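Local atomic coordinates of putative mannose-1-phosphate guanylyl transferase (Thermus thermophilus, PDB entry 2CU2), a protein that probably transfers a guanylyl group from GTP to mannose 1-phosphate, yielding GDP-mannose and pyrophosphate. Residues Y148-L153 / Y183-G188; V134-L139 / V244-G249. All blocks are in the same frame, centred on the assembly; numbering follows the deposited sequence.

Followed from the N terminus, the chain lays down strand 134-139, runs into the first segment of interaction 1 at 148-153, forms the hairpin partner 160-167 and helix 172-180, and returns at 183-188 to close interaction 1. Only after several more helices does 244-249 come back to pair with 134-139 in interaction 2, a far longer loop that contains the whole of interaction 1. The two contacts meet on strand 184-192, which neighbours both 150-157 and 134-139: Leu137 O and Leu139 O probably accept hydrogen bonds from Gly187 N and Trp185 N. Leu153 also packs on Val246, so one mixed sheet ties all four segments together.

Interaction 1 of 2, residues Y148-L153 / Y183-G188; sequences YGYIRL and YVWNGG
With chi1 of -69° in Tyr150 and -76° in Trp185, CG of each lies anti to its own carbonyl carbon, and the two side chains run alongside each other, pointing the same way. Trp185 CD1 sits over one face of the Tyr150 ring, 3.3 Å from Tyr150 CE2, in an offset edge-to-face pair. At the far end NE1 of the indole donates in its ring plane to Tyr150 OH (2.9 Å), which also hydrogen-bonds to Glu145 O. Tyr148 turns its edge to the indole face, CD2 lying 3.6 Å from Trp185 CE2 with the planes at 86°, and its hydroxyl is held by Asp255. This aromatic cluster flanks an antiparallel bridge in the mixed sheet of the nucleotidyltransferase domain: Ile151 and Val184 exchange two backbone hydrogen bonds, and Asn186 N reaches Gly149 O from above the carbonyl plane, at 2.9 Å. A phenylalanine in place of Tyr150 would probably leave the buried indole N-H without its acceptor. Further along, Leu153 CD1 meets Val184 CG1 at 3.7 Å, while the extended Arg152 chain lies beside the Tyr183 ring, Arg152 CG 3.5 Å from Tyr183 CZ. Asn186 OD1 closes an Asx turn on Gly188 N.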
# COMPACT_ATOMS: atom_id res chain seq x y z
N TYR A 148 -21.20 -5.01 -19.64
CA TYR A 148 -21.03 -5.01 -21.09
C TYR A 148 -22.36 -4.97 -21.81
O TYR A 148 -23.42 -5.26 -21.25
CB TYR A 148 -20.29 -6.27 -21.55
CG TYR A 148 -18.87 -6.41 -21.08
CD1 TYR A 148 -18.21 -5.37 -20.45
CD2 TYR A 148 -18.17 -7.60 -21.31
CE1 TYR A 148 -16.87 -5.49 -20.05
CE2 TYR A 148 -16.84 -7.74 -20.92
CZ TYR A 148 -16.20 -6.68 -20.29
OH TYR A 148 -14.89 -6.81 -19.92
N GLY A 149 -22.28 -4.61 -23.09
CA GLY A 149 -23.45 -4.62 -23.93
C GLY A 149 -23.35 -5.96 -24.64
O GLY A 149 -22.25 -6.50 -24.80
N TYR A 150 -24.48 -6.51 -25.07
CA TYR A 150 -24.50 -7.78 -25.77
C TYR A 150 -25.16 -7.60 -27.13
O TYR A 150 -25.83 -6.59 -27.37
CB TYR A 150 -25.28 -8.83 -24.97
CG TYR A 150 -24.60 -9.28 -23.70
CD1 TYR A 150 -24.38 -8.39 -22.64
CD2 TYR A 150 -24.17 -10.61 -23.54
CE1 TYR A 150 -23.76 -8.80 -21.47
CE2 TYR A 150 -23.55 -11.03 -22.37
CZ TYR A 150 -23.34 -10.12 -21.34
OH TYR A 150 -22.70 -10.51 -20.21
N ILE A 151 -24.97 -8.57 -28.02
CA ILE A 151 -25.55 -8.54 -29.35
C ILE A 151 -26.26 -9.86 -29.67
O ILE A 151 -25.73 -10.93 -29.39
CB ILE A 151 -24.48 -8.33 -30.43
CG1 ILE A 151 -23.67 -7.06 -30.15
CG2 ILE A 151 -25.15 -8.23 -31.80
CD1 ILE A 151 -22.50 -6.85 -31.11
N ARG A 152 -27.46 -9.76 -30.25
CA ARG A 152 -28.23 -10.95 -30.63
C ARG A 152 -27.73 -11.37 -32.00
O ARG A 152 -27.64 -10.55 -32.90
CB ARG A 152 -29.72 -10.64 -30.76
CG ARG A 152 -30.41 -10.06 -29.55
CD ARG A 152 -31.92 -10.17 -29.74
NE ARG A 152 -32.68 -9.44 -28.72
CZ ARG A 152 -32.88 -8.13 -28.74
NH1 ARG A 152 -32.38 -7.39 -29.73
NH2 ARG A 152 -33.57 -7.55 -27.77
N LEU A 153 -27.44 -12.66 -32.16
CA LEU A 153 -26.97 -13.14 -33.45
C LEU A 153 -28.04 -13.89 -34.23
O LEU A 153 -28.77 -14.71 -33.68
CB LEU A 153 -25.77 -14.06 -33.27
CG LEU A 153 -24.50 -13.50 -32.63
CD1 LEU A 153 -23.44 -14.59 -32.65
CD2 LEU A 153 -24.02 -12.25 -33.38
N TYR A 183 -26.27 -15.09 -27.01
CA TYR A 183 -25.84 -13.70 -27.12
C TYR A 183 -24.33 -13.56 -26.98
O TYR A 183 -23.67 -14.31 -26.26
CB TYR A 183 -26.55 -12.90 -26.03
CG TYR A 183 -27.98 -12.72 -26.38
CD1 TYR A 183 -28.66 -13.72 -27.07
CD2 TYR A 183 -28.66 -11.56 -26.01
CE1 TYR A 183 -30.00 -13.57 -27.39
CE2 TYR A 183 -30.00 -11.40 -26.33
CZ TYR A 183 -30.67 -12.40 -27.02
OH TYR A 183 -32.00 -12.25 -27.34
N VAL A 184 -23.74 -12.58 -27.70
CA VAL A 184 -22.31 -12.35 -27.56
C VAL A 184 -22.00 -10.92 -27.09
O VAL A 184 -22.84 -10.03 -27.16
CB VAL A 184 -21.64 -12.61 -28.92
CG1 VAL A 184 -21.87 -14.06 -29.34
CG2 VAL A 184 -22.21 -11.68 -29.98
N TRP A 185 -20.78 -10.74 -26.55
CA TRP A 185 -20.37 -9.42 -26.06
C TRP A 185 -20.12 -8.45 -27.22
O TRP A 185 -19.55 -8.80 -28.25
CB TRP A 185 -19.08 -9.56 -25.24
CG TRP A 185 -19.30 -10.14 -23.89
CD1 TRP A 185 -20.47 -10.05 -23.09
CD2 TRP A 185 -18.30 -10.82 -23.08
NE1 TRP A 185 -20.30 -10.62 -21.86
CE2 TRP A 185 -18.90 -11.12 -21.83
CE3 TRP A 185 -16.96 -11.18 -23.31
CZ2 TRP A 185 -18.16 -11.79 -20.86
CZ3 TRP A 185 -16.22 -11.84 -22.34
CH2 TRP A 185 -16.83 -12.15 -21.11
N ASN A 186 -20.61 -7.20 -27.05
CA ASN A 186 -20.28 -6.14 -27.99
C ASN A 186 -18.83 -5.69 -27.79
O ASN A 186 -18.44 -5.21 -26.74
CB ASN A 186 -21.23 -4.97 -27.71
CG ASN A 186 -21.05 -3.87 -28.73
OD1 ASN A 186 -19.96 -3.57 -29.20
ND2 ASN A 186 -22.18 -3.21 -29.04
N GLY A 187 -18.01 -5.90 -28.84
CA GLY A 187 -16.58 -5.65 -28.68
C GLY A 187 -16.20 -4.17 -28.84
O GLY A 187 -15.06 -3.77 -28.66
N GLY A 188 -17.19 -3.34 -29.24
CA GLY A 188 -16.83 -1.93 -29.26
C GLY A 188 -16.15 -1.52 -30.58
O GLY A 188 -15.70 -0.39 -30.76
O HOH W 1 -19.63 -4.24 -24.42
O HOH W 2 -24.80 -3.91 -27.08

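Interaction 2 of 2, residues V134-L139 / V244-G249; sequences VVALGL and VRVVLG
Val134 and Val244 lie side by side and press together, CG1 of the first only 3.4 Å from CG2 of the second, tighter than usual for two methyls. Val134 CG1 reaches its neighbour because chi1 of 75° sets it between the backbone N and the carbonyl carbon. On the other face Val135 CG1 meets Val247 CG2 at 4.0 Å, and Leu137 CD1 comes over the partner backbone, 3.7 Å from Gly249 N. A glycine on each face makes room: on the face of Val246 and Leu248, a CB on Gly138 would crowd Leu248 CD2 and Val246 CG1, and on the face of Leu137, one on Gly249 would crowd Leu137 CD1. Leu248 CD2 instead lies against the Gly138 carbonyl, 3.8 Å from its O.

Between the two faces, the backbones pair in parallel with an unbroken run of five backbone hydrogen bonds, each strand bonding through alternate residues. Val134 O receives Arg245 N, Arg245 O receives Ala136 N at 2.8 Å, Ala136 O receives Val247 N, Val247 O receives Gly138 N with a nearly straight N-H...O angle of 176°, and Gly138 O receives Gly249 N. The segments' N-to-C directions are 36° apart, and the pairing lies within the central mixed sheet of a GT-A-type nucleotidyltransferase domain.

Farther out, strand 184-192 bonds to the other edge of 134-139, and its Phe190 and Phe192 touch Ala136 and Val134 from beside them. Helix 115-128 covers the face of Val135, Leu137 and Val247, all three touched by Met125. Arg245 carries its extended chain away from 134-139 to a salt bridge with Glu130, a hydrogen bond to Ala128 O and a cation-pi contact with Phe133, while Trp160 of strand 160-167 packs on both Arg245 and Val247.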
# COMPACT_ATOMS: atom_id res chain seq x y z
N VAL A 134 -23.75 -1.95 -41.52
CA VAL A 134 -22.81 -1.63 -40.47
C VAL A 134 -22.33 -2.91 -39.78
O VAL A 134 -23.10 -3.81 -39.48
CB VAL A 134 -23.50 -0.72 -39.45
CG1 VAL A 134 -24.47 -1.54 -38.60
CG2 VAL A 134 -22.47 -0.07 -38.54
N VAL A 135 -21.02 -3.07 -39.58
CA VAL A 135 -20.49 -4.31 -39.00
C VAL A 135 -19.96 -4.13 -37.58
O VAL A 135 -19.27 -3.15 -37.28
CB VAL A 135 -19.34 -4.88 -39.88
CG1 VAL A 135 -18.98 -6.30 -39.43
CG2 VAL A 135 -19.75 -4.88 -41.35
N ALA A 136 -20.29 -5.08 -36.70
CA ALA A 136 -19.84 -5.03 -35.32
C ALA A 136 -19.00 -6.25 -34.97
O ALA A 136 -19.04 -7.28 -35.67
CB ALA A 136 -21.05 -4.94 -34.38
N LEU A 137 -18.23 -6.13 -33.89
CA LEU A 137 -17.36 -7.21 -33.42
C LEU A 137 -17.99 -7.84 -32.20
O LEU A 137 -18.36 -7.15 -31.25
CB LEU A 137 -15.97 -6.66 -33.03
CG LEU A 137 -15.02 -7.60 -32.25
CD1 LEU A 137 -14.53 -8.73 -33.15
CD2 LEU A 137 -13.84 -6.80 -31.72
N GLY A 138 -18.11 -9.17 -32.23
CA GLY A 138 -18.69 -9.89 -31.12
C GLY A 138 -17.69 -10.86 -30.51
O GLY A 138 -16.73 -11.28 -31.17
N LEU A 139 -17.90 -11.20 -29.25
CA LEU A 139 -17.02 -12.12 -28.55
C LEU A 139 -17.85 -13.04 -27.66
O LEU A 139 -18.75 -12.59 -26.97
CB LEU A 139 -16.01 -11.33 -27.71
CG LEU A 139 -15.14 -10.47 -28.63
CD1 LEU A 139 -14.79 -9.18 -27.97
CD2 LEU A 139 -13.90 -11.26 -29.03
N VAL A 244 -27.32 -4.83 -39.94
CA VAL A 244 -26.12 -5.04 -39.15
C VAL A 244 -25.54 -6.45 -39.34
O VAL A 244 -26.25 -7.45 -39.37
CB VAL A 244 -26.48 -4.83 -37.68
CG1 VAL A 244 -25.25 -5.04 -36.81
CG2 VAL A 244 -27.02 -3.43 -37.47
N ARG A 245 -24.21 -6.49 -39.52
CA ARG A 245 -23.52 -7.78 -39.56
C ARG A 245 -22.52 -7.89 -38.40
O ARG A 245 -22.01 -6.91 -37.88
CB ARG A 245 -22.77 -7.89 -40.89
CG ARG A 245 -23.70 -8.20 -42.06
CD ARG A 245 -23.00 -8.00 -43.41
NE ARG A 245 -23.85 -8.48 -44.51
CZ ARG A 245 -23.42 -8.24 -45.77
NH1 ARG A 245 -22.28 -7.61 -45.98
NH2 ARG A 245 -24.16 -8.67 -46.80
N VAL A 246 -22.29 -9.14 -37.95
CA VAL A 246 -21.38 -9.33 -36.83
C VAL A 246 -20.31 -10.39 -37.13
O VAL A 246 -20.61 -11.49 -37.57
CB VAL A 246 -22.21 -9.75 -35.61
CG1 VAL A 246 -21.30 -9.89 -34.39
CG2 VAL A 246 -23.27 -8.70 -35.33
N VAL A 247 -19.08 -10.02 -36.83
CA VAL A 247 -17.93 -10.91 -36.88
C VAL A 247 -17.48 -11.34 -35.48
O VAL A 247 -17.28 -10.53 -34.59
CB VAL A 247 -16.79 -10.19 -37.60
CG1 VAL A 247 -15.56 -11.09 -37.66
CG2 VAL A 247 -17.21 -9.84 -39.02
N LEU A 248 -17.36 -12.67 -35.30
CA LEU A 248 -16.94 -13.17 -34.00
C LEU A 248 -15.42 -13.25 -33.88
O LEU A 248 -14.73 -13.95 -34.61
CB LEU A 248 -17.54 -14.57 -33.82
CG LEU A 248 -19.04 -14.55 -33.56
CD1 LEU A 248 -19.57 -15.90 -33.09
CD2 LEU A 248 -19.45 -13.54 -32.49
N GLY A 249 -14.89 -12.45 -32.93
CA GLY A 249 -13.46 -12.53 -32.64
C GLY A 249 -13.17 -13.63 -31.61
O GLY A 249 -13.89 -13.82 -30.64